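ATP-dependent DNA ligase (Mycobacterium tuberculosis, PDB 6NHX) seals double-strand DNA breaks by ATP-dependent ligation, working with Ku in mycobacterial non-homologous end joining. Local coordinates at residues Leu37-Asp42 with Val46-Arg51; Val75-Glu80 with Glu132-Ala137; Lys187-Gln192 with Leu287-Trp292. The protein carries 1 engineered substitution. All blocks are in the same frame, centred on the assembly; numbering follows the deposited sequence.

Interaction 1: Leu37-Asp42 with Val46-Arg51. With ATP (adenosine-5'-triphosphate), chain B.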
loop_
_atom_site.group_PDB
_atom_site.type_symbol
_atom_site.label_atom_id
_atom_site.label_comp_id
_atom_site.label_asym_id
_atom_site.label_seq_id
_atom_site.Cartn_x
_atom_site.Cartn_y
_atom_site.Cartn_z
ATOM N N LEU A 37 -4.912 -2.790 8.342
ATOM C CA LEU A 37 -5.660 -2.636 9.581
ATOM C C LEU A 37 -6.030 -3.992 10.151
ATOM O O LEU A 37 -6.439 -4.895 9.417
ATOM C CB LEU A 37 -6.959 -1.857 9.375
ATOM C CG LEU A 37 -6.828 -0.358 9.109
ATOM C CD1 LEU A 37 -8.205 0.268 9.008
ATOM C CD2 LEU A 37 -5.985 0.338 10.178
ATOM N N LEU A 38 -5.898 -4.119 11.467
ATOM C CA LEU A 38 -6.555 -5.176 12.224
ATOM C C LEU A 38 -7.826 -4.579 12.809
ATOM O O LEU A 38 -7.803 -3.471 13.358
ATOM C CB LEU A 38 -5.648 -5.718 13.335
ATOM C CG LEU A 38 -4.355 -6.387 12.839
ATOM C CD1 LEU A 38 -3.514 -6.827 14.021
ATOM C CD2 LEU A 38 -4.645 -7.577 11.928
ATOM N N VAL A 39 -8.931 -5.304 12.679
ATOM C CA VAL A 39 -10.254 -4.785 13.014
ATOM C C VAL A 39 -10.899 -5.714 14.035
ATOM O O VAL A 39 -11.069 -6.910 13.768
ATOM C CB VAL A 39 -11.142 -4.678 11.769
ATOM C CG1 VAL A 39 -12.573 -4.247 12.148
ATOM C CG2 VAL A 39 -10.512 -3.735 10.737
ATOM N N GLU A 40 -11.266 -5.169 15.185
ATOM C CA GLU A 40 -12.020 -5.902 16.189
ATOM C C GLU A 40 -13.451 -5.395 16.162
ATOM O O GLU A 40 -13.687 -4.206 16.386
ATOM C CB GLU A 40 -11.421 -5.672 17.573
ATOM C CG GLU A 40 -12.150 -6.381 18.694
ATOM C CD GLU A 40 -11.702 -5.860 20.028
ATOM O OE1 GLU A 40 -10.971 -6.586 20.723
ATOM O OE2 GLU A 40 -12.062 -4.712 20.369
ATOM N N ALA A 41 -14.397 -6.286 15.885
ATOM C CA ALA A 41 -15.819 -5.961 15.944
ATOM C C ALA A 41 -16.456 -6.712 17.107
ATOM O O ALA A 41 -16.367 -7.941 17.167
ATOM C CB ALA A 41 -16.486 -6.364 14.628
ATOM N N ASP A 42 -17.094 -5.974 18.020
ATOM C CA ASP A 42 -17.762 -6.563 19.173
ATOM C C ASP A 42 -18.936 -5.669 19.540
ATOM O O ASP A 42 -18.773 -4.449 19.631
ATOM C CB ASP A 42 -16.802 -6.644 20.363
ATOM C CG ASP A 42 -17.299 -7.576 21.457
ATOM O OD1 ASP A 42 -18.279 -8.313 21.221
ATOM O OD2 ASP A 42 -16.706 -7.569 22.552
ATOM N N VAL A 46 -16.576 -1.088 16.600
ATOM C CA VAL A 46 -15.350 -1.425 15.891
ATOM C C VAL A 46 -14.176 -0.737 16.573
ATOM O O VAL A 46 -14.288 0.414 17.006
ATOM C CB VAL A 46 -15.448 -1.022 14.404
ATOM C CG1 VAL A 46 -14.085 -0.935 13.780
ATOM C CG2 VAL A 46 -16.290 -2.016 13.642
ATOM N N ARG A 47 -13.053 -1.452 16.674
ATOM C CA ARG A 47 -11.780 -0.891 17.105
ATOM C C ARG A 47 -10.706 -1.289 16.104
ATOM O O ARG A 47 -10.762 -2.372 15.511
ATOM C CB ARG A 47 -11.390 -1.381 18.495
ATOM C CG ARG A 47 -12.418 -0.999 19.544
ATOM C CD ARG A 47 -12.121 -1.620 20.884
ATOM N NE ARG A 47 -10.830 -1.202 21.422
ATOM C CZ ARG A 47 -9.852 -2.041 21.731
ATOM N NH1 ARG A 47 -10.010 -3.342 21.539
ATOM N NH2 ARG A 47 -8.715 -1.584 22.233
ATOM N N LEU A 48 -9.725 -0.401 15.912
ATOM C CA LEU A 48 -8.768 -0.528 14.820
ATOM C C LEU A 48 -7.335 -0.446 15.324
ATOM O O LEU A 48 -7.016 0.372 16.193
ATOM C CB LEU A 48 -8.993 0.572 13.785
ATOM C CG LEU A 48 -10.409 0.703 13.223
ATOM C CD1 LEU A 48 -10.505 1.938 12.343
ATOM C CD2 LEU A 48 -10.808 -0.534 12.437
ATOM N N ARG A 49 -6.468 -1.279 14.752
ATOM C CA ARG A 49 -5.040 -1.235 15.030
ATOM C C ARG A 49 -4.290 -1.106 13.717
ATOM O O ARG A 49 -4.581 -1.826 12.757
ATOM C CB ARG A 49 -4.582 -2.500 15.765
ATOM C CG ARG A 49 -4.971 -2.519 17.222
ATOM C CD ARG A 49 -4.700 -3.876 17.851
ATOM N NE ARG A 49 -3.270 -4.111 18.029
ATOM C CZ ARG A 49 -2.551 -3.623 19.035
ATOM N NH1 ARG A 49 -3.133 -2.879 19.968
ATOM N NH2 ARG A 49 -1.255 -3.884 19.115
ATOM N N SER A 50 -3.334 -0.184 13.674
ATOM C CA SER A 50 -2.519 0.001 12.486
ATOM C C SER A 50 -1.382 -1.012 12.474
ATOM O O SER A 50 -1.202 -1.799 13.407
ATOM C CB SER A 50 -1.968 1.423 12.438
ATOM O OG SER A 50 -1.084 1.652 13.520
ATOM N N ARG A 51 -0.587 -0.977 11.407
ATOM C CA ARG A 51 0.542 -1.896 11.310
ATOM C C ARG A 51 1.538 -1.686 12.448
ATOM O O ARG A 51 2.182 -2.640 12.895
ATOM C CB ARG A 51 1.214 -1.743 9.946
ATOM C CG ARG A 51 2.336 -2.730 9.691
ATOM C CD ARG A 51 3.604 -1.968 9.531
ATOM N NE ARG A 51 4.739 -2.784 9.119
ATOM C CZ ARG A 51 4.960 -3.202 7.879
ATOM N NH1 ARG A 51 4.110 -2.917 6.904
ATOM N NH2 ARG A 51 6.049 -3.901 7.614
HETATM P PG ATP B . 5.781 -4.060 3.846
HETATM O O1G ATP B . 5.696 -5.482 3.330
HETATM O O2G ATP B . 6.833 -3.823 4.914
HETATM O O3G ATP B . 4.422 -3.501 4.225
HETATM P PB ATP B . 5.544 -2.175 1.619
HETATM O O1B ATP B . 6.537 -1.557 0.667
HETATM O O2B ATP B . 4.570 -1.316 2.395
HETATM O O3B ATP B . 6.340 -3.164 2.613
HETATM P PA ATP B . 4.707 -3.755 -0.664
HETATM O O1A ATP B . 6.080 -4.279 -0.958
HETATM O O2A ATP B . 4.016 -2.681 -1.462
HETATM O O3A ATP B . 4.692 -3.294 0.865
HETATM O "O5'" ATP B . 3.719 -5.010 -0.402
HETATM C "C5'" ATP B . 2.307 -4.824 -0.364
HETATM C "C4'" ATP B . 1.845 -4.351 1.018
HETATM O "O4'" ATP B . 0.418 -4.407 1.026
HETATM C "C3'" ATP B . 2.318 -5.232 2.155
HETATM O "O3'" ATP B . 2.315 -4.466 3.356
HETATM C "C2'" ATP B . 1.200 -6.234 2.228
HETATM O "O2'" ATP B . 1.125 -6.885 3.504
HETATM C "C1'" ATP B . -0.035 -5.379 1.964
HETATM N N9 ATP B . -1.095 -6.130 1.260
HETATM C C8 ATP B . -1.807 -5.698 0.189
HETATM N N7 ATP B . -2.730 -6.625 -0.187
HETATM C C5 ATP B . -2.609 -7.651 0.677
HETATM C C6 ATP B . -3.254 -8.947 0.833
HETATM N N6 ATP B . -4.204 -9.338 -0.024
HETATM N N1 ATP B . -2.847 -9.730 1.843
HETATM C C2 ATP B . -1.888 -9.367 2.703
HETATM N N3 ATP B . -1.237 -8.197 2.611
HETATM C C4 ATP B . -1.545 -7.331 1.619
#
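Glu-40 and Arg-47 form a salt bridge in which the carboxylate oxygen is met from above its plane. Arg-47 NH1 lies 2.7 Å from Glu-40 OE2, 38° out of the carboxylate plane. The oxygen stays near the guanidinium plane, at its edge. The two side chains run alongside each other and point the same way. Arg-47 is bent at chi3 (61°), which turns the edge of its guanidinium, at NH1, to Glu-40 OE2. NH2 of the same group has a second salt bridge, to Asp-6.

Two pairs of backbone bonds join the antiparallel strands. Leu-38 N to Arg-49 O and Arg-49 N to Leu-38 O are both 2.9 Å. Glu-40 and Arg-47 form the second hydrogen-bonded pair.

The other face is apolar. Val-39 CG2 lies beside Leu-48 CD2 at 3.6 Å, and Val-39 CG1 meets Val-46 CG1 at 4.0 Å. Phe-106 of strand 105-114 packs on Val-39.

Past the strand, Arg-51 reaches the ATP gamma-phosphate. Its NH1 bonds O3G and its NH2 bonds O2G, each at 2.8 Å. The paired strands are a beta hairpin at the border of the antiparallel sheet in the ligase adenylyltransferase domain.

Interaction 2: Val75-Glu80 with Glu132-Ala137. With ATP (adenosine-5'-triphosphate), chain B.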
loop_
_atom_site.group_PDB
_atom_site.type_symbol
_atom_site.label_atom_id
_atom_site.label_comp_id
_atom_site.label_asym_id
_atom_site.label_seq_id
_atom_site.Cartn_x
_atom_site.Cartn_y
_atom_site.Cartn_z
ATOM N N VAL A 75 -15.605 -10.605 16.273
ATOM C CA VAL A 75 -14.613 -11.050 15.302
ATOM C C VAL A 75 -13.382 -10.159 15.328
ATOM O O VAL A 75 -13.435 -8.984 15.715
ATOM C CB VAL A 75 -15.155 -11.140 13.855
ATOM C CG1 VAL A 75 -16.272 -12.161 13.755
ATOM C CG2 VAL A 75 -15.601 -9.771 13.363
ATOM N N VAL A 76 -12.260 -10.736 14.914
ATOM C CA VAL A 76 -11.060 -9.983 14.580
ATOM C C VAL A 76 -10.726 -10.287 13.130
ATOM O O VAL A 76 -10.573 -11.453 12.750
ATOM C CB VAL A 76 -9.889 -10.333 15.506
ATOM C CG1 VAL A 76 -8.617 -9.655 15.027
ATOM C CG2 VAL A 76 -10.196 -9.933 16.939
ATOM N N LEU A 77 -10.651 -9.240 12.319
ATOM C CA LEU A 77 -10.346 -9.348 10.905
ATOM C C LEU A 77 -9.014 -8.681 10.618
ATOM O O LEU A 77 -8.567 -7.787 11.344
ATOM C CB LEU A 77 -11.420 -8.642 10.070
ATOM C CG LEU A 77 -12.831 -9.145 10.358
ATOM C CD1 LEU A 77 -13.837 -8.034 10.113
ATOM C CD2 LEU A 77 -13.129 -10.348 9.498
ATOM N N ASP A 78 -8.380 -9.148 9.556
ATOM C CA ASP A 78 -7.185 -8.544 8.987
ATOM C C ASP A 78 -7.528 -8.120 7.570
ATOM O O ASP A 78 -8.214 -8.846 6.849
ATOM C CB ASP A 78 -6.073 -9.592 8.970
ATOM C CG ASP A 78 -4.715 -9.041 8.554
ATOM O OD1 ASP A 78 -4.540 -7.812 8.393
ATOM O OD2 ASP A 78 -3.798 -9.881 8.390
ATOM N N GLY A 79 -7.057 -6.947 7.163
ATOM C CA GLY A 79 -7.319 -6.508 5.811
ATOM C C GLY A 79 -6.685 -5.166 5.543
ATOM O O GLY A 79 -5.798 -4.720 6.274
ATOM N N GLU A 80 -7.180 -4.515 4.494
ATOM C CA GLU A 80 -6.623 -3.252 4.020
ATOM C C GLU A 80 -7.720 -2.200 3.983
ATOM O O GLU A 80 -8.799 -2.451 3.438
ATOM C CB GLU A 80 -6.055 -3.421 2.603
ATOM C CG GLU A 80 -5.018 -2.387 2.212
ATOM C CD GLU A 80 -3.607 -2.843 2.519
ATOM O OE1 GLU A 80 -3.441 -3.974 3.012
ATOM O OE2 GLU A 80 -2.662 -2.075 2.261
ATOM N N GLU A 132 -15.207 -16.341 4.349
ATOM C CA GLU A 132 -16.138 -16.249 3.233
ATOM C C GLU A 132 -17.564 -16.463 3.711
ATOM O O GLU A 132 -18.481 -15.738 3.302
ATOM C CB GLU A 132 -15.802 -17.295 2.172
ATOM C CG GLU A 132 -14.464 -17.163 1.500
ATOM C CD GLU A 132 -14.176 -18.357 0.610
ATOM O OE1 GLU A 132 -13.300 -18.243 -0.270
ATOM O OE2 GLU A 132 -14.831 -19.412 0.787
ATOM N N THR A 133 -17.770 -17.451 4.591
ATOM C CA THR A 133 -19.098 -17.699 5.149
ATOM C C THR A 133 -19.610 -16.480 5.904
ATOM O O THR A 133 -20.768 -16.075 5.744
ATOM C CB THR A 133 -19.069 -18.924 6.077
ATOM O OG1 THR A 133 -18.699 -20.086 5.330
ATOM C CG2 THR A 133 -20.436 -19.160 6.730
ATOM N N LEU A 134 -18.760 -15.894 6.743
ATOM C CA LEU A 134 -19.138 -14.701 7.491
ATOM C C LEU A 134 -19.525 -13.567 6.553
ATOM O O LEU A 134 -20.537 -12.884 6.760
ATOM C CB LEU A 134 -17.972 -14.276 8.387
ATOM C CG LEU A 134 -18.207 -13.022 9.233
ATOM C CD1 LEU A 134 -19.358 -13.241 10.210
ATOM C CD2 LEU A 134 -16.944 -12.602 9.979
ATOM N N ALA A 135 -18.739 -13.367 5.497
ATOM C CA ALA A 135 -18.999 -12.260 4.587
ATOM C C ALA A 135 -20.232 -12.496 3.734
ATOM O O ALA A 135 -20.918 -11.534 3.376
ATOM C CB ALA A 135 -17.802 -12.022 3.677
ATOM N N ASN A 136 -20.510 -13.751 3.366
ATOM C CA ASN A 136 -21.686 -14.051 2.556
ATOM C C ASN A 136 -22.976 -13.694 3.279
ATOM O O ASN A 136 -24.011 -13.514 2.629
ATOM C CB ASN A 136 -21.741 -15.542 2.222
ATOM C CG ASN A 136 -20.664 -15.977 1.256
ATOM O OD1 ASN A 136 -20.080 -15.164 0.538
ATOM N ND2 ASN A 136 -20.390 -17.280 1.237
ATOM N N ALA A 137 -22.943 -13.610 4.604
ATOM C CA ALA A 137 -24.125 -13.324 5.398
ATOM C C ALA A 137 -24.188 -11.882 5.889
ATOM O O ALA A 137 -25.165 -11.516 6.550
ATOM C CB ALA A 137 -24.194 -14.282 6.590
HETATM P PG ATP B . 5.781 -4.060 3.846
HETATM O O1G ATP B . 5.696 -5.482 3.330
HETATM O O2G ATP B . 6.833 -3.823 4.914
HETATM O O3G ATP B . 4.422 -3.501 4.225
HETATM P PB ATP B . 5.544 -2.175 1.619
HETATM O O1B ATP B . 6.537 -1.557 0.667
HETATM O O2B ATP B . 4.570 -1.316 2.395
HETATM O O3B ATP B . 6.340 -3.164 2.613
HETATM P PA ATP B . 4.707 -3.755 -0.664
HETATM O O1A ATP B . 6.080 -4.279 -0.958
HETATM O O2A ATP B . 4.016 -2.681 -1.462
HETATM O O3A ATP B . 4.692 -3.294 0.865
HETATM O "O5'" ATP B . 3.719 -5.010 -0.402
HETATM C "C5'" ATP B . 2.307 -4.824 -0.364
HETATM C "C4'" ATP B . 1.845 -4.351 1.018
HETATM O "O4'" ATP B . 0.418 -4.407 1.026
HETATM C "C3'" ATP B . 2.318 -5.232 2.155
HETATM O "O3'" ATP B . 2.315 -4.466 3.356
HETATM C "C2'" ATP B . 1.200 -6.234 2.228
HETATM O "O2'" ATP B . 1.125 -6.885 3.504
HETATM C "C1'" ATP B . -0.035 -5.379 1.964
HETATM N N9 ATP B . -1.095 -6.130 1.260
HETATM C C8 ATP B . -1.807 -5.698 0.189
HETATM N N7 ATP B . -2.730 -6.625 -0.187
HETATM C C5 ATP B . -2.609 -7.651 0.677
HETATM C C6 ATP B . -3.254 -8.947 0.833
HETATM N N6 ATP B . -4.204 -9.338 -0.024
HETATM N N1 ATP B . -2.847 -9.730 1.843
HETATM C C2 ATP B . -1.888 -9.367 2.703
HETATM N N3 ATP B . -1.237 -8.197 2.611
HETATM C C4 ATP B . -1.545 -7.331 1.619
#
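The segment 75-80 is extended, and Glu-132 to Ala-135 lie on the C-terminal part of the helix that begins at residue 124, which packs against one face of the sheet. The backbones stay well apart: the nearest CA atoms, Val-75 and Leu-134, are 9.7 Å from each other. No hydrogen bond crosses the gap. This is helix-on-sheet packing in the adenylyltransferase domain of an ATP-dependent DNA ligase. Strand 74-82 lies inside the antiparallel sheet, between strands 35-42 and 105-114.

One leucine carries the contact from the helix. Leu-134 has CG anti to the backbone N (chi1 179°), and its CD2 methyl reaches the strand. It meets Val-75 CG1 tip to tip at 3.9 Å. The same CD2 lies 4.5 Å from Leu-77 CD2, a looser touch. Val-75 and Leu-77 are two residues apart, so both turn to the helix. All three side chains are buried. Leu-111 and Leu-140 also pack on Leu-77, and Leu-114 packs on Val-75.

Asp-78 belongs to the other face of the strand. Its OD1 makes a salt bridge with Arg-36, and its OD2 is hydrogen-bonded to Tyr-174.

Further along, Glu-80 brings the strand to the nucleotide. Its chain bends at chi2 (92°), and its OE1 sits above the adenine plane, 3.6 Å from ATP N9.

Interaction 3: Lys187-Gln192 with Leu287-Trp292. With ATP (adenosine-5'-triphosphate), chain B.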
loop_
_atom_site.group_PDB
_atom_site.type_symbol
_atom_site.label_atom_id
_atom_site.label_comp_id
_atom_site.label_asym_id
_atom_site.label_seq_id
_atom_site.Cartn_x
_atom_site.Cartn_y
_atom_site.Cartn_z
ATOM N N LYS A 187 4.846 -7.760 -7.369
ATOM C CA LYS A 187 4.214 -6.652 -8.073
ATOM C C LYS A 187 4.501 -6.727 -9.570
ATOM O O LYS A 187 5.564 -7.186 -9.988
ATOM C CB LYS A 187 4.738 -5.311 -7.536
ATOM C CG LYS A 187 4.390 -5.056 -6.074
ATOM C CD LYS A 187 4.469 -3.580 -5.745
ATOM C CE LYS A 187 4.916 -3.365 -4.317
ATOM N NZ LYS A 187 6.368 -3.068 -4.231
ATOM N N HIS A 188 3.559 -6.225 -10.380
ATOM C CA HIS A 188 3.759 -6.184 -11.823
ATOM C C HIS A 188 4.865 -5.219 -12.216
ATOM O O HIS A 188 5.616 -5.491 -13.158
ATOM C CB HIS A 188 2.468 -5.784 -12.514
ATOM C CG HIS A 188 1.335 -6.687 -12.173
ATOM N ND1 HIS A 188 1.313 -8.016 -12.528
ATOM C CD2 HIS A 188 0.195 -6.463 -11.476
ATOM C CE1 HIS A 188 0.209 -8.574 -12.067
ATOM N NE2 HIS A 188 -0.485 -7.652 -11.426
ATOM N N TRP A 189 4.978 -4.085 -11.536
ATOM C CA TRP A 189 5.933 -3.048 -11.906
ATOM C C TRP A 189 7.160 -3.090 -11.017
ATOM O O TRP A 189 7.054 -3.233 -9.795
ATOM C CB TRP A 189 5.308 -1.661 -11.755
ATOM C CG TRP A 189 4.334 -1.289 -12.816
ATOM C CD1 TRP A 189 2.992 -1.556 -12.831
ATOM C CD2 TRP A 189 4.619 -0.575 -14.024
ATOM N NE1 TRP A 189 2.425 -1.045 -13.981
ATOM C CE2 TRP A 189 3.405 -0.440 -14.728
ATOM C CE3 TRP A 189 5.788 -0.031 -14.576
ATOM C CZ2 TRP A 189 3.325 0.209 -15.954
ATOM C CZ3 TRP A 189 5.705 0.618 -15.797
ATOM C CH2 TRP A 189 4.479 0.731 -16.471
ATOM N N ASN A 190 8.330 -2.916 -11.641
ATOM C CA ASN A 190 9.506 -2.514 -10.887
ATOM C C ASN A 190 9.185 -1.230 -10.136
ATOM O O ASN A 190 8.527 -0.332 -10.671
ATOM C CB ASN A 190 10.653 -2.204 -11.847
ATOM C CG ASN A 190 11.185 -3.427 -12.535
ATOM O OD1 ASN A 190 11.186 -4.522 -11.973
ATOM N ND2 ASN A 190 11.649 -3.249 -13.767
ATOM N N THR A 191 9.648 -1.145 -8.891
ATOM C CA THR A 191 9.465 0.038 -8.059
ATOM C C THR A 191 10.819 0.520 -7.555
ATOM O O THR A 191 11.751 -0.269 -7.365
ATOM C CB THR A 191 8.486 -0.259 -6.910
ATOM O OG1 THR A 191 7.213 -0.615 -7.470
ATOM C CG2 THR A 191 8.299 0.946 -6.006
ATOM N N GLN A 192 10.948 1.837 -7.404
ATOM C CA GLN A 192 12.192 2.445 -6.954
ATOM C C GLN A 192 11.852 3.533 -5.948
ATOM O O GLN A 192 10.968 4.356 -6.202
ATOM C CB GLN A 192 12.944 3.052 -8.147
ATOM C CG GLN A 192 14.218 3.821 -7.793
ATOM C CD GLN A 192 15.271 2.944 -7.153
ATOM O OE1 GLN A 192 15.646 1.901 -7.707
ATOM N NE2 GLN A 192 15.762 3.357 -5.978
ATOM N N LEU A 287 14.406 7.351 -15.004
ATOM C CA LEU A 287 13.396 6.303 -14.899
ATOM C C LEU A 287 12.426 6.422 -16.071
ATOM O O LEU A 287 11.781 7.463 -16.246
ATOM C CB LEU A 287 12.662 6.402 -13.562
ATOM C CG LEU A 287 13.523 6.129 -12.331
ATOM C CD1 LEU A 287 12.827 6.657 -11.081
ATOM C CD2 LEU A 287 13.822 4.641 -12.186
ATOM N N ARG A 288 12.332 5.366 -16.877
ATOM C CA ARG A 288 11.381 5.340 -17.979
ATOM C C ARG A 288 10.002 4.910 -17.490
ATOM O O ARG A 288 9.870 4.119 -16.548
ATOM C CB ARG A 288 11.844 4.379 -19.075
ATOM C CG ARG A 288 12.929 4.934 -19.967
ATOM C CD ARG A 288 13.015 4.160 -21.267
ATOM N NE ARG A 288 13.750 4.908 -22.282
ATOM C CZ ARG A 288 14.961 4.579 -22.718
ATOM N NH1 ARG A 288 15.573 3.506 -22.233
ATOM N NH2 ARG A 288 15.559 5.318 -23.640
ATOM N N GLN A 289 8.970 5.443 -18.147
ATOM C CA GLN A 289 7.576 5.088 -17.873
ATOM C C GLN A 289 7.269 5.159 -16.382
ATOM O O GLN A 289 6.683 4.247 -15.790
ATOM C CB GLN A 289 7.229 3.722 -18.459
ATOM C CG GLN A 289 7.250 3.703 -19.977
ATOM C CD GLN A 289 6.851 2.363 -20.540
ATOM O OE1 GLN A 289 7.674 1.650 -21.112
ATOM N NE2 GLN A 289 5.582 2.007 -20.380
ATOM N N SER A 290 7.683 6.259 -15.770
ATOM C CA SER A 290 7.539 6.402 -14.334
ATOM C C SER A 290 6.090 6.694 -13.969
ATOM O O SER A 290 5.334 7.291 -14.743
ATOM C CB SER A 290 8.448 7.522 -13.822
ATOM O OG SER A 290 8.119 8.760 -14.435
ATOM N N SER A 291 5.694 6.250 -12.779
ATOM C CA SER A 291 4.403 6.639 -12.242
ATOM C C SER A 291 4.514 6.729 -10.729
ATOM O O SER A 291 5.310 6.027 -10.102
ATOM C CB SER A 291 3.271 5.684 -12.650
ATOM O OG SER A 291 3.482 4.377 -12.147
ATOM N N TRP A 292 3.686 7.590 -10.163
ATOM C CA TRP A 292 3.711 7.925 -8.748
ATOM C C TRP A 292 2.985 6.850 -7.951
ATOM O O TRP A 292 1.797 6.596 -8.180
ATOM C CB TRP A 292 2.967 9.253 -8.616
ATOM C CG TRP A 292 2.754 9.764 -7.233
ATOM C CD1 TRP A 292 1.561 9.886 -6.578
ATOM C CD2 TRP A 292 3.748 10.292 -6.358
ATOM N NE1 TRP A 292 1.759 10.428 -5.332
ATOM C CE2 TRP A 292 3.095 10.688 -5.173
ATOM C CE3 TRP A 292 5.131 10.450 -6.450
ATOM C CZ2 TRP A 292 3.777 11.237 -4.092
ATOM C CZ3 TRP A 292 5.808 10.994 -5.372
ATOM C CH2 TRP A 292 5.129 11.381 -4.210
HETATM P PG ATP B . 5.781 -4.060 3.846
HETATM O O1G ATP B . 5.696 -5.482 3.330
HETATM O O2G ATP B . 6.833 -3.823 4.914
HETATM O O3G ATP B . 4.422 -3.501 4.225
HETATM P PB ATP B . 5.544 -2.175 1.619
HETATM O O1B ATP B . 6.537 -1.557 0.667
HETATM O O2B ATP B . 4.570 -1.316 2.395
HETATM O O3B ATP B . 6.340 -3.164 2.613
HETATM P PA ATP B . 4.707 -3.755 -0.664
HETATM O O1A ATP B . 6.080 -4.279 -0.958
HETATM O O2A ATP B . 4.016 -2.681 -1.462
HETATM O O3A ATP B . 4.692 -3.294 0.865
HETATM O "O5'" ATP B . 3.719 -5.010 -0.402
HETATM C "C5'" ATP B . 2.307 -4.824 -0.364
HETATM C "C4'" ATP B . 1.845 -4.351 1.018
HETATM O "O4'" ATP B . 0.418 -4.407 1.026
HETATM C "C3'" ATP B . 2.318 -5.232 2.155
HETATM O "O3'" ATP B . 2.315 -4.466 3.356
HETATM C "C2'" ATP B . 1.200 -6.234 2.228
HETATM O "O2'" ATP B . 1.125 -6.885 3.504
HETATM C "C1'" ATP B . -0.035 -5.379 1.964
HETATM N N9 ATP B . -1.095 -6.130 1.260
HETATM C C8 ATP B . -1.807 -5.698 0.189
HETATM N N7 ATP B . -2.730 -6.625 -0.187
HETATM C C5 ATP B . -2.609 -7.651 0.677
HETATM C C6 ATP B . -3.254 -8.947 0.833
HETATM N N6 ATP B . -4.204 -9.338 -0.024
HETATM N N1 ATP B . -2.847 -9.730 1.843
HETATM C C2 ATP B . -1.888 -9.367 2.703
HETATM N N3 ATP B . -1.237 -8.197 2.611
HETATM C C4 ATP B . -1.545 -7.331 1.619
#
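The side-chain amide of Gln-192, whose CB touches Leu-287, is held at both ends by the C-terminal tail. OE1 accepts a hydrogen bond from the backbone N of Glu-307, and NE2 gives one to Val-305 O. These two bonds fix the rotation of the amide and satisfy its polar atoms in a buried place.

The contact lies where the chain passes from the adenylyltransferase domain into the C-terminal OB domain. Strand 273-278 runs between strands 190-201 and 291-295 and pairs with both. Gln-192 bonds through its backbone to Val-276, and Arg-288 to Ser-279. This is consistent with the wide spacing: the nearest CA atoms, Gln-192 and Leu-287, are 8.9 Å apart. No hydrogen bond joins the two segments directly.

Their touches are light. Leu-287 CD2 comes to 4.4 Å from Gln-192 CB, and Trp-281 packs on both residues. Nearer the surface, the Trp-189 indole has its six-membered ring beside Gln-289. Its CZ3 is 3.8 Å from the backbone O of Gln-289, which approaches the ring obliquely. Gln-289 lies in the loop before strand 291-295. Its side chain adds a loose contact, NE2 to Trp-189 CH2 at 4.3 Å.

Trp-189 also lies near the metal region. Its side chain is about 5 Å from that of Glu-163, a probable manganese ligand. Lys-187, at the end of strand 184-187, bends at chi3 and chi4 beside the ATP alpha-phosphate. Its CE is 3.1 Å from ATP O2A, while its NZ remains 3.5 Å from ATP O1A.

Interactions 1 and 2 share one sheet, since strands 35-42 and 74-82 are neighbours and their backbones bond directly. Interaction 1 is partly buried, at the sheet's border. It mixes backbone bonds, an ion pair and apolar packing. Interaction 2 is fully buried and wholly apolar, joining that sheet to a helix. Interaction 3 lies on the opposite side of the chain's centre, about 32 Å from either by centres. It is partly buried, sparse and without cross-segment bonds. ATP brings the three together: Arg-51 holds the gamma-phosphate, Glu-80 sits by the base, and Lys-187 nears the alpha-phosphate. Arg-293, just beyond 287-292, also bonds ATP, consistent with closed domains.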